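Putative cobalamin synthesis related protein (Corynebacterium diphtheriae, PDB 2NPN) binds S-adenosylmethionine and probably acts as a precorrin-6A synthase (deacetylating), a methyltransferase of the adenosylcobalamin biosynthesis pathway. Local coordinates at residues M202-F207 against D243-R248; T149-I154 against E211-R216; T190-V195 against Q226-K231; E161-T166 against N181-L186. All coordinates share one frame; numbering follows the deposited sequence. Where two conformers were deposited one is given.

How the interactions relate
All four contacts lie in the C-terminal half of a tetrapyrrole methylase fold, whose mixed sheet runs in the order 164-167, 181-185, 243-249, 200-206, 214-217. Interaction 1 is the middle of that sheet, and interaction 4, with its centre about 10 Å away, is the parallel edge. The two share S-adenosylmethionine, held from the ends of strands 243-249 and 181-185. Interactions 2 and 3 dress the sheet with helices: helix 144-152 meets the edge strand 214-217, the centres of interactions 1 and 2 being about 8 Å apart, while helix 220-238 lies over Met202 and Trp204. A salt bridge from Lys231 NZ to Asp243 OD2 (2.7 Å) ties interaction 3 to interaction 1.

Interaction 1. Residues M202-F207 against D243-R248; sequences MWWGAF and DTYLLR. With SAM (S-adenosylmethionine), chain C.
Strands 202-206 and 243-248 run antiparallel, their axes 4.7 Å apart at an angle of 176°, and form the centre of the mixed sheet in the C-terminal half of this tetrapyrrole methylase fold. Backbone bonds join the hydrogen-bonded pairs Trp203-Leu246 and Gly205-Thr244 in both directions. Met202, Trp204, Asp243, Tyr245 and Leu247 share one face of the sheet. There the indole of Trp204 crosses the Asp243 carboxylate at about a right angle, and NE1 donates to OD2 (2.8 Å), which accepts on its anti lone pair and sits 21° out of the indole plane. Asp243 OD2 also receives a salt bridge from Lys231, which would balance the buried carboxylate. The long, polarisable side chain of the selenomethionine Met202 is extended through its first two torsions (chi1 179°), carrying SE obliquely to the Tyr245 ring in a Met-aromatic contact, 3.7 Å from CD1. Tyr245 OH reaches on to Asp187.

On the other face the broad indole of Trp203 lies alongside the branched Leu246 chain, CE3 meeting CD2 obliquely at 3.7 Å. Trp203 CZ3 sits over one face of the Arg248 guanidinium, while Arg248 NE bonds to Asn181. At the opposite end the strand pair meets S-adenosylmethionine. The ribose O2' donates to the backbone oxygen of Asp243, and the Thr244 hydroxyl bonds to the adenine, OG1 donating to SAM N3 (2.8 Å).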
# COMPACT_ATOMS: atom_id res chain seq x y z
N MSE A 202 5.95 20.55 -5.84
CA MSE A 202 5.41 19.19 -5.76
C MSE A 202 6.26 18.21 -6.56
O MSE A 202 6.69 18.50 -7.70
CB MSE A 202 3.96 19.15 -6.28
CG MSE A 202 3.37 17.74 -6.24
SE MSE A 202 1.43 17.67 -6.65
CE MSE A 202 1.44 18.48 -8.41
N TRP A 203 6.51 17.04 -5.94
CA TRP A 203 6.96 15.86 -6.62
C TRP A 203 5.85 14.82 -6.60
O TRP A 203 5.37 14.45 -5.54
CB TRP A 203 8.19 15.28 -5.96
CG TRP A 203 9.41 16.16 -6.01
CD1 TRP A 203 10.42 16.15 -6.93
CD2 TRP A 203 9.77 17.15 -5.04
NE1 TRP A 203 11.39 17.08 -6.60
CE2 TRP A 203 11.02 17.69 -5.44
CE3 TRP A 203 9.17 17.64 -3.87
CZ2 TRP A 203 11.68 18.67 -4.67
CZ3 TRP A 203 9.84 18.60 -3.12
CH2 TRP A 203 11.07 19.11 -3.53
N TRP A 204 5.43 14.38 -7.79
CA TRP A 204 4.24 13.54 -7.96
C TRP A 204 4.61 12.28 -8.71
O TRP A 204 5.51 12.26 -9.57
CB TRP A 204 3.16 14.36 -8.68
CG TRP A 204 1.89 13.71 -8.95
CD1 TRP A 204 0.77 13.75 -8.16
CD2 TRP A 204 1.52 12.95 -10.12
NE1 TRP A 204 -0.26 13.06 -8.76
CE2 TRP A 204 0.18 12.55 -9.96
CE3 TRP A 204 2.21 12.56 -11.29
CZ2 TRP A 204 -0.51 11.84 -10.95
CZ3 TRP A 204 1.53 11.82 -12.23
CH2 TRP A 204 0.18 11.47 -12.06
N GLY A 205 3.91 11.19 -8.39
CA GLY A 205 4.05 10.00 -9.17
C GLY A 205 2.84 9.10 -9.10
O GLY A 205 2.20 9.00 -8.06
N ALA A 206 2.59 8.42 -10.22
CA ALA A 206 1.52 7.45 -10.33
C ALA A 206 2.07 6.15 -10.85
O ALA A 206 3.03 6.12 -11.60
CB ALA A 206 0.40 7.96 -11.21
N PHE A 207 1.46 5.04 -10.41
CA PHE A 207 1.86 3.70 -10.84
C PHE A 207 3.36 3.51 -10.58
O PHE A 207 4.07 2.89 -11.38
CB PHE A 207 1.52 3.50 -12.32
CG PHE A 207 0.09 3.86 -12.68
CD1 PHE A 207 -0.98 3.11 -12.16
CD2 PHE A 207 -0.19 4.89 -13.54
CE1 PHE A 207 -2.30 3.39 -12.50
CE2 PHE A 207 -1.53 5.20 -13.89
CZ PHE A 207 -2.56 4.45 -13.35
N ASP A 243 -1.81 7.55 -6.95
CA ASP A 243 -0.73 8.52 -6.95
C ASP A 243 -0.28 8.79 -5.52
O ASP A 243 -1.06 8.64 -4.55
CB ASP A 243 -1.06 9.84 -7.68
CG ASP A 243 -2.25 10.66 -7.05
OD1 ASP A 243 -3.06 10.08 -6.28
OD2 ASP A 243 -2.42 11.88 -7.36
N THR A 244 0.96 9.28 -5.41
CA THR A 244 1.50 9.75 -4.12
C THR A 244 2.29 11.00 -4.48
O THR A 244 2.89 11.08 -5.57
CB THR A 244 2.44 8.67 -3.47
OG1 THR A 244 1.73 7.44 -3.23
CG2 THR A 244 3.01 9.12 -2.10
N TYR A 245 2.28 11.99 -3.61
CA TYR A 245 3.03 13.21 -3.91
C TYR A 245 3.58 13.82 -2.62
O TYR A 245 3.07 13.57 -1.54
CB TYR A 245 2.22 14.19 -4.73
CG TYR A 245 0.86 14.61 -4.18
CD1 TYR A 245 0.71 15.82 -3.48
CD2 TYR A 245 -0.30 13.87 -4.43
CE1 TYR A 245 -0.54 16.24 -2.98
CE2 TYR A 245 -1.52 14.31 -3.96
CZ TYR A 245 -1.65 15.50 -3.24
OH TYR A 245 -2.92 15.94 -2.82
N LEU A 246 4.60 14.66 -2.79
CA LEU A 246 5.24 15.35 -1.68
C LEU A 246 5.15 16.84 -2.00
O LEU A 246 5.47 17.23 -3.13
CB LEU A 246 6.71 14.93 -1.53
CG LEU A 246 7.42 15.45 -0.28
CD1 LEU A 246 8.56 14.42 0.13
CD2 LEU A 246 7.92 16.84 -0.46
N LEU A 247 4.64 17.63 -1.08
CA LEU A 247 4.56 19.10 -1.19
C LEU A 247 5.56 19.67 -0.22
O LEU A 247 5.70 19.23 0.92
CB LEU A 247 3.17 19.59 -0.79
CG LEU A 247 1.98 19.11 -1.64
CD1 LEU A 247 0.62 19.70 -1.09
CD2 LEU A 247 2.17 19.42 -3.06
N ARG A 248 6.30 20.65 -0.70
CA ARG A 248 7.32 21.32 0.10
C ARG A 248 7.25 22.80 -0.17
O ARG A 248 7.25 23.22 -1.33
CB ARG A 248 8.70 20.77 -0.21
CG ARG A 248 9.81 21.30 0.66
CD ARG A 248 11.10 20.51 0.51
NE ARG A 248 10.97 19.15 1.06
CZ ARG A 248 11.70 18.07 0.74
NH1 ARG A 248 12.71 18.15 -0.14
NH2 ARG A 248 11.43 16.91 1.29
N SAM C . 0.77 -0.05 2.46
CA SAM C . 0.95 0.79 1.24
C SAM C . 2.35 1.36 1.16
O SAM C . 2.67 2.09 0.17
OXT SAM C . 3.18 1.07 2.05
CB SAM C . -0.11 1.91 1.19
CG SAM C . -1.54 1.40 0.99
SD SAM C . -2.82 2.69 0.80
CE SAM C . -4.24 1.56 0.74
C5' SAM C . -2.91 3.13 -0.97
C4' SAM C . -2.22 4.46 -1.32
O4' SAM C . -0.85 4.25 -1.43
C3' SAM C . -2.61 5.06 -2.68
O3' SAM C . -3.80 5.80 -2.61
C2' SAM C . -1.42 5.91 -3.04
O2' SAM C . -1.42 7.09 -2.25
C1' SAM C . -0.33 4.98 -2.54
N9 SAM C . 0.16 4.05 -3.59
C8 SAM C . 0.20 2.67 -3.48
N7 SAM C . 0.78 2.14 -4.56
C5 SAM C . 1.16 3.18 -5.36
C6 SAM C . 1.86 3.23 -6.56
N6 SAM C . 2.28 2.12 -7.20
N1 SAM C . 2.11 4.48 -7.13
C2 SAM C . 1.75 5.63 -6.46
N3 SAM C . 1.07 5.58 -5.27
C4 SAM C . 0.80 4.38 -4.71

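Interaction 2. Residues T149-I154 against E211-R216; sequences TAEHGI and EQQVLR
His152 and Leu215 pass alongside one another, pointing opposite ways, where the C-terminal end of helix 144-152 rests on the edge strand 214-217 of the mixed sheet. The helix closes in a Schellman motif, with Gly153 at positive phi, a conformation that glycine adopts readily. Leu215 CD1 lies over one face of the imidazole, and its CB comes to 3.8 Å from His152 CE1, an aliphatic chain against a flat ring. The first torsion of His152 sets CG beside its backbone N and carries the ring toward the strand. There CE1 also approaches Arg216 O at 3.4 Å, obliquely to the ring. The polar end of the histidine looks to the next strand, NE2 bonding to Trp204 O, so one residue links the helix to two strands.

Nearer the surface, Glu151 and Gln213 cross obliquely, carboxylate and amide planes 53° apart. Glu151 bends back at chi2, whereas Gln213 is extended beyond CG and can span the gap. Its amide has a partner at each end, since OE1 accepts from Gly209 N. The hydrogen bond across the contact is nearly straight (176°): Gln213 NE2 donates in its own amide plane to Glu151 OE1 at 3.0 Å, approaching on the anti side 33° out of the carboxylate plane.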
# COMPACT_ATOMS: atom_id res chain seq x y z
N THR A 149 10.24 9.04 -3.50
CA THR A 149 11.43 9.84 -3.21
C THR A 149 12.63 9.24 -3.96
O THR A 149 13.49 9.98 -4.45
CB THR A 149 11.67 9.98 -1.71
OG1 THR A 149 11.69 8.70 -1.10
CG2 THR A 149 10.56 10.82 -1.10
N ALA A 150 12.71 7.92 -4.08
CA ALA A 150 13.85 7.31 -4.75
C ALA A 150 13.81 7.61 -6.26
O ALA A 150 14.82 7.97 -6.87
CB ALA A 150 13.94 5.79 -4.49
N GLU A 151 12.62 7.50 -6.88
CA GLU A 151 12.51 7.73 -8.30
C GLU A 151 12.79 9.19 -8.69
O GLU A 151 13.38 9.48 -9.76
CB GLU A 151 11.16 7.28 -8.82
CG GLU A 151 10.98 5.74 -8.80
CD GLU A 151 11.98 5.04 -9.72
OE1 GLU A 151 12.03 5.32 -10.94
OE2 GLU A 151 12.75 4.18 -9.22
N HIS A 152 12.39 10.12 -7.83
CA HIS A 152 12.73 11.56 -8.00
C HIS A 152 14.13 11.97 -7.51
O HIS A 152 14.58 13.10 -7.82
CB HIS A 152 11.70 12.44 -7.33
CG HIS A 152 10.42 12.60 -8.11
ND1 HIS A 152 10.35 13.36 -9.26
CD2 HIS A 152 9.17 12.13 -7.89
CE1 HIS A 152 9.10 13.36 -9.70
NE2 HIS A 152 8.36 12.63 -8.88
N GLY A 153 14.81 11.06 -6.79
CA GLY A 153 16.14 11.31 -6.28
C GLY A 153 16.20 12.43 -5.28
O GLY A 153 17.13 13.27 -5.30
N ILE A 154 15.21 12.46 -4.38
CA ILE A 154 15.11 13.51 -3.40
C ILE A 154 15.10 12.95 -1.97
O ILE A 154 14.89 11.74 -1.71
CB ILE A 154 13.82 14.36 -3.57
CG1 ILE A 154 12.56 13.52 -3.43
CG2 ILE A 154 13.83 15.10 -4.93
CD1 ILE A 154 11.25 14.35 -3.42
N GLU A 211 6.01 -0.55 -14.93
CA GLU A 211 6.31 -0.14 -16.29
C GLU A 211 5.43 1.02 -16.79
O GLU A 211 5.72 1.62 -17.82
CB GLU A 211 6.18 -1.34 -17.24
CG GLU A 211 7.24 -2.41 -17.01
CD GLU A 211 7.13 -3.57 -17.98
OE1 GLU A 211 6.02 -4.12 -18.15
OE2 GLU A 211 8.17 -3.96 -18.57
N GLN A 212 4.34 1.31 -16.08
CA GLN A 212 3.47 2.43 -16.44
C GLN A 212 3.69 3.61 -15.49
O GLN A 212 2.86 4.53 -15.43
CB GLN A 212 1.99 2.01 -16.41
CG GLN A 212 1.64 0.88 -17.37
CD GLN A 212 0.39 0.12 -16.93
OE1 GLN A 212 -0.14 0.34 -15.83
NE2 GLN A 212 -0.09 -0.79 -17.78
N GLN A 213 4.80 3.58 -14.74
CA GLN A 213 5.15 4.73 -13.90
C GLN A 213 5.18 6.08 -14.64
O GLN A 213 5.74 6.20 -15.73
CB GLN A 213 6.51 4.53 -13.21
CG GLN A 213 7.01 5.69 -12.38
CD GLN A 213 8.32 5.33 -11.72
OE1 GLN A 213 8.33 4.56 -10.77
NE2 GLN A 213 9.43 5.89 -12.23
N VAL A 214 4.59 7.09 -14.01
CA VAL A 214 4.61 8.46 -14.50
C VAL A 214 5.01 9.38 -13.38
O VAL A 214 4.45 9.28 -12.27
CB VAL A 214 3.22 8.89 -15.04
CG1 VAL A 214 3.29 10.27 -15.60
CG2 VAL A 214 2.70 7.91 -16.08
N LEU A 215 6.01 10.23 -13.66
CA LEU A 215 6.53 11.20 -12.69
C LEU A 215 6.32 12.60 -13.21
O LEU A 215 6.46 12.85 -14.40
CB LEU A 215 8.02 11.01 -12.45
CG LEU A 215 8.46 9.62 -11.99
CD1 LEU A 215 10.03 9.61 -11.89
CD2 LEU A 215 7.80 9.21 -10.67
N ARG A 216 6.00 13.51 -12.31
CA ARG A 216 5.97 14.95 -12.61
C ARG A 216 6.51 15.69 -11.40
O ARG A 216 6.34 15.26 -10.27
CB ARG A 216 4.56 15.46 -12.89
CG ARG A 216 3.90 14.86 -14.12
CD ARG A 216 4.63 15.32 -15.37
NE ARG A 216 3.90 14.93 -16.59
CZ ARG A 216 4.08 13.80 -17.24
NH1 ARG A 216 4.99 12.92 -16.88
NH2 ARG A 216 3.34 13.56 -18.34

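Interaction 3. Residues T190-V195 against Q226-K231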
# COMPACT_ATOMS: atom_id res chain seq x y z
N THR A 190 -7.63 16.14 -6.28
CA THR A 190 -6.43 16.90 -6.74
C THR A 190 -6.12 17.96 -5.66
O THR A 190 -6.10 19.17 -5.91
CB THR A 190 -6.54 17.58 -8.16
OG1 THR A 190 -7.58 18.57 -8.12
CG2 THR A 190 -6.77 16.53 -9.28
N ALA A 191 -5.86 17.49 -4.45
CA ALA A 191 -5.86 18.36 -3.28
C ALA A 191 -4.73 19.39 -3.25
O ALA A 191 -4.83 20.41 -2.56
CB ALA A 191 -5.92 17.49 -1.96
N TRP A 192 -3.66 19.15 -4.02
CA TRP A 192 -2.60 20.12 -4.18
C TRP A 192 -3.13 21.48 -4.68
O TRP A 192 -2.56 22.52 -4.37
CB TRP A 192 -1.50 19.64 -5.12
CG TRP A 192 -1.92 19.26 -6.53
CD1 TRP A 192 -2.03 20.09 -7.59
CD2 TRP A 192 -2.26 17.96 -7.01
NE1 TRP A 192 -2.39 19.39 -8.70
CE2 TRP A 192 -2.53 18.07 -8.37
CE3 TRP A 192 -2.33 16.70 -6.41
CZ2 TRP A 192 -2.88 16.98 -9.15
CZ3 TRP A 192 -2.66 15.62 -7.18
CH2 TRP A 192 -2.95 15.77 -8.54
N GLN A 193 -4.16 21.45 -5.49
CA GLN A 193 -4.66 22.71 -6.06
C GLN A 193 -5.24 23.61 -4.98
O GLN A 193 -5.24 24.86 -5.11
CB GLN A 193 -5.69 22.38 -7.15
CG GLN A 193 -5.11 21.75 -8.42
CD GLN A 193 -4.26 22.73 -9.23
OE1 GLN A 193 -3.16 23.09 -8.83
NE2 GLN A 193 -4.80 23.20 -10.38
N ASP A 194 -5.75 23.00 -3.91
CA ASP A 194 -6.48 23.70 -2.87
C ASP A 194 -5.59 24.34 -1.80
O ASP A 194 -6.04 25.24 -1.08
CB ASP A 194 -7.45 22.72 -2.20
CG ASP A 194 -8.36 21.99 -3.21
OD1 ASP A 194 -8.88 22.64 -4.14
OD2 ASP A 194 -8.53 20.76 -3.06
N VAL A 195 -4.34 23.90 -1.69
CA VAL A 195 -3.49 24.35 -0.59
C VAL A 195 -2.21 25.05 -1.02
O VAL A 195 -1.47 25.56 -0.19
CB VAL A 195 -3.10 23.18 0.32
CG1 VAL A 195 -4.37 22.57 0.92
CG2 VAL A 195 -2.31 22.10 -0.42
N GLN A 226 -1.93 21.08 -14.92
CA GLN A 226 -1.47 20.05 -15.86
C GLN A 226 -1.50 18.66 -15.22
O GLN A 226 -1.90 17.67 -15.84
CB GLN A 226 -0.03 20.35 -16.37
CG GLN A 226 0.10 21.61 -17.22
CD GLN A 226 1.56 22.05 -17.47
OE1 GLN A 226 1.82 22.87 -18.35
NE2 GLN A 226 2.51 21.50 -16.72
N VAL A 227 -1.05 18.55 -13.97
CA VAL A 227 -1.04 17.23 -13.34
C VAL A 227 -2.49 16.78 -13.05
O VAL A 227 -2.83 15.57 -13.14
CB VAL A 227 -0.12 17.20 -12.08
CG1 VAL A 227 -0.21 15.86 -11.42
CG2 VAL A 227 1.33 17.49 -12.49
N ALA A 228 -3.37 17.73 -12.73
CA ALA A 228 -4.79 17.42 -12.50
C ALA A 228 -5.36 16.82 -13.79
O ALA A 228 -6.05 15.80 -13.72
CB ALA A 228 -5.56 18.65 -12.04
N GLU A 229 -5.00 17.39 -14.94
CA GLU A 229 -5.51 16.93 -16.24
C GLU A 229 -4.95 15.53 -16.51
O GLU A 229 -5.68 14.63 -16.94
CB GLU A 229 -5.10 17.89 -17.38
CG GLU A 229 -5.62 19.33 -17.30
CD GLU A 229 -4.69 20.33 -18.03
OE1 GLU A 229 -3.82 19.86 -18.82
OE2 GLU A 229 -4.82 21.57 -17.84
N LEU A 230 -3.64 15.36 -16.26
CA LEU A 230 -2.95 14.11 -16.49
C LEU A 230 -3.60 13.01 -15.65
O LEU A 230 -3.85 11.90 -16.11
CB LEU A 230 -1.47 14.26 -16.11
CG LEU A 230 -0.63 12.99 -16.22
CD1 LEU A 230 -0.54 12.44 -17.67
CD2 LEU A 230 0.74 13.34 -15.69
N LYS A 231 -3.89 13.32 -14.39
CA LYS A 231 -4.41 12.29 -13.47
C LYS A 231 -5.77 11.77 -13.98
O LYS A 231 -6.03 10.57 -14.00
CB LYS A 231 -4.48 12.87 -12.04
CG LYS A 231 -5.04 11.92 -10.98
CD LYS A 231 -4.97 12.50 -9.62
CE LYS A 231 -5.44 11.56 -8.53
NZ LYS A 231 -5.13 12.11 -7.22
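This is a buried apolar contact without hydrogen bonds between its segments, in which residues 190-195, a turn running into a short, weakly bonded helix, pack on the long helix 220-238 beside the mixed sheet. Trp192 carries most of it. With CG between the backbone N and carbonyl carbon (chi1 58°), the indole presents the rim of its six-membered ring to the helix. CZ2 lies 3.7 Å from Val227 CG1, which approaches obliquely, and the backbone N of Ala228 stands in plane at the ring edge. The small side chain of alanine suits this close approach of backbone and ring. Thr190 contributes its methyl group, CG2 lying 3.7 Å from Ala228 CB, while its own CB lies over one face of the Trp192 ring, toward the rim.

Lys231 uses both its aliphatic chain and its ammonium. Its fully extended chain takes CD past Trp192 CH2 at 4.0 Å, also at the ring edge, and delivers NZ to the backbone oxygens of Lys189 and Asp187 and to the Asp243 carboxylate. The buried ammonium thus has several acceptors. The indole nitrogen is satisfied as well, by Gly224 O one turn earlier in the long helix. Trp192 is wedged between helix 220-238 and the sheet, meeting Tyr245 of strand 243-249 edge-to-face and touching Met202 and Trp204 of strand 200-206.

Interaction 4. Residues E161-T166 against N181-L186. With SAM (S-adenosylmethionine), chain C.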
# COMPACT_ATOMS: atom_id res chain seq x y z
N GLU A 161 13.96 18.76 9.60
CA GLU A 161 12.55 19.11 9.30
C GLU A 161 11.62 17.93 9.56
O GLU A 161 11.93 16.78 9.20
CB GLU A 161 12.40 19.47 7.82
CG GLU A 161 11.08 20.11 7.46
CD GLU A 161 11.02 20.63 6.01
OE1 GLU A 161 11.66 20.03 5.09
OE2 GLU A 161 10.31 21.65 5.82
N ALA A 162 10.42 18.21 10.09
CA ALA A 162 9.41 17.19 10.25
C ALA A 162 8.84 16.73 8.92
O ALA A 162 8.90 17.49 7.95
CB ALA A 162 8.24 17.73 11.15
N ILE A 163 8.28 15.52 8.91
CA ILE A 163 7.68 14.94 7.76
C ILE A 163 6.23 14.63 8.13
O ILE A 163 6.01 13.85 9.03
CB ILE A 163 8.34 13.64 7.35
CG1 ILE A 163 9.82 13.88 7.04
CG2 ILE A 163 7.62 13.06 6.15
CD1 ILE A 163 10.69 12.83 7.56
N HIS A 164 5.27 15.23 7.46
CA HIS A 164 3.89 14.98 7.80
C HIS A 164 3.28 14.13 6.68
O HIS A 164 3.12 14.62 5.57
CB HIS A 164 3.16 16.31 7.92
CG HIS A 164 1.82 16.18 8.54
ND1 HIS A 164 1.65 16.02 9.90
CD2 HIS A 164 0.59 16.16 8.00
CE1 HIS A 164 0.36 15.90 10.16
NE2 HIS A 164 -0.30 15.97 9.01
N ILE A 165 2.87 12.92 6.98
CA ILE A 165 2.26 12.05 6.01
C ILE A 165 0.76 12.03 6.30
O ILE A 165 0.33 11.80 7.45
CB ILE A 165 2.82 10.63 6.09
CG1 ILE A 165 4.35 10.59 6.00
CG2 ILE A 165 2.15 9.70 5.05
CD1 ILE A 165 4.97 9.23 6.23
N THR A 166 -0.03 12.27 5.26
CA THR A 166 -1.44 12.38 5.47
C THR A 166 -2.22 11.98 4.23
O THR A 166 -1.66 11.48 3.25
CB THR A 166 -1.81 13.76 6.03
OG1 THR A 166 -3.13 13.71 6.59
CG2 THR A 166 -1.70 14.84 4.92
N ASN A 181 6.23 20.48 4.53
CA ASN A 181 6.89 19.25 4.05
C ASN A 181 5.96 18.10 4.36
O ASN A 181 5.97 17.54 5.47
CB ASN A 181 8.20 19.11 4.75
CG ASN A 181 9.00 17.96 4.22
OD1 ASN A 181 9.29 17.96 3.02
ND2 ASN A 181 9.43 17.04 5.07
N CYS A 182 5.12 17.77 3.39
CA CYS A 182 4.16 16.75 3.63
C CYS A 182 4.08 15.80 2.46
O CYS A 182 4.46 16.12 1.34
CB CYS A 182 2.82 17.37 3.96
SG CYS A 182 2.07 18.30 2.64
N VAL A 183 3.68 14.59 2.78
CA VAL A 183 3.43 13.53 1.80
C VAL A 183 1.94 13.21 1.81
O VAL A 183 1.34 13.06 2.89
CB VAL A 183 4.22 12.27 2.15
CG1 VAL A 183 3.86 11.11 1.16
CG2 VAL A 183 5.71 12.56 2.16
N VAL A 184 1.32 13.12 0.64
CA VAL A 184 -0.11 12.91 0.52
C VAL A 184 -0.40 11.59 -0.21
O VAL A 184 0.13 11.35 -1.30
CB VAL A 184 -0.81 14.05 -0.18
CG1 VAL A 184 -2.31 13.86 -0.19
CG2 VAL A 184 -0.42 15.41 0.42
N MSE A 185 -1.17 10.76 0.46
CA MSE A 185 -1.62 9.48 -0.06
C MSE A 185 -3.15 9.46 -0.10
O MSE A 185 -3.83 10.30 0.49
CB MSE A 185 -1.09 8.33 0.82
CG MSE A 185 0.41 8.39 0.94
SE MSE A 185 1.21 7.03 2.12
CE MSE A 185 1.12 5.56 0.89
N LEU A 186 -3.71 8.45 -0.77
CA LEU A 186 -5.15 8.24 -0.75
C LEU A 186 -5.92 9.49 -1.28
O LEU A 186 -7.07 9.71 -0.89
CB LEU A 186 -5.63 7.85 0.63
CG LEU A 186 -5.13 6.49 1.10
CD1 LEU A 186 -5.47 6.29 2.58
CD2 LEU A 186 -5.80 5.37 0.29
N SAM C . 0.77 -0.05 2.46
CA SAM C . 0.95 0.79 1.24
C SAM C . 2.35 1.36 1.16
O SAM C . 2.67 2.09 0.17
OXT SAM C . 3.18 1.07 2.05
CB SAM C . -0.11 1.91 1.19
CG SAM C . -1.54 1.40 0.99
SD SAM C . -2.82 2.69 0.80
CE SAM C . -4.24 1.56 0.74
C5' SAM C . -2.91 3.13 -0.97
C4' SAM C . -2.22 4.46 -1.32
O4' SAM C . -0.85 4.25 -1.43
C3' SAM C . -2.61 5.06 -2.68
O3' SAM C . -3.80 5.80 -2.61
C2' SAM C . -1.42 5.91 -3.04
O2' SAM C . -1.42 7.09 -2.25
C1' SAM C . -0.33 4.98 -2.54
N9 SAM C . 0.16 4.05 -3.59
C8 SAM C . 0.20 2.67 -3.48
N7 SAM C . 0.78 2.14 -4.56
C5 SAM C . 1.16 3.18 -5.36
C6 SAM C . 1.86 3.23 -6.56
N6 SAM C . 2.28 2.12 -7.20
N1 SAM C . 2.11 4.48 -7.13
C2 SAM C . 1.75 5.63 -6.46
N3 SAM C . 1.07 5.58 -5.27
C4 SAM C . 0.80 4.38 -4.71
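Asn181 and Glu161 meet at the start of a parallel strand pair, 164-166 beside 181-185, which makes one edge of the mixed sheet in the tetrapyrrole methylase fold. The strand directions differ by 18°.

The backbone bonds follow the parallel pattern, in which alternate residues of strand 164-166 (His164 and Thr166) each bond through N and O to two residues of the other strand. His164 N donates to Asn181 O, and its O accepts from Val183 N (2.8 Å). Thr166 likewise receives Met185 N on its oxygen while its N donates to Val183 O.

Among polar side chains, that of Asn181 bonds to the backbone just before strand 164-166. With CG anti to the backbone N, its amide reaches the preceding segment, and ND2 donates to Ala162 O at 3.0 Å with the acceptor in the amide plane. With OD1 taken by Arg248 and ND2 also serving Ile156 O, both ends of the buried amide are used. The Glu161 carboxylate stacks on this amide, planes 4° apart, with CD 3.4 Å from Asn181 CB, while OE2 forms a salt bridge to Arg158.

Apolar packing is lighter. The beta-branched Ile165 and Val183, suited to strands, pair through CG1 and CB at 4.2 Å, and Ile165 CG2 lies alongside Met185 SE.

Ligand contacts close the strand. The selenomethionine Met185 bends at chi3 (78°), putting CE 3.3 Å from SAM O4'. Just beyond, Leu186 CD2 lies 3.5 Å from SAM O3', and its backbone N donates to SAM O2' at 3.0 Å.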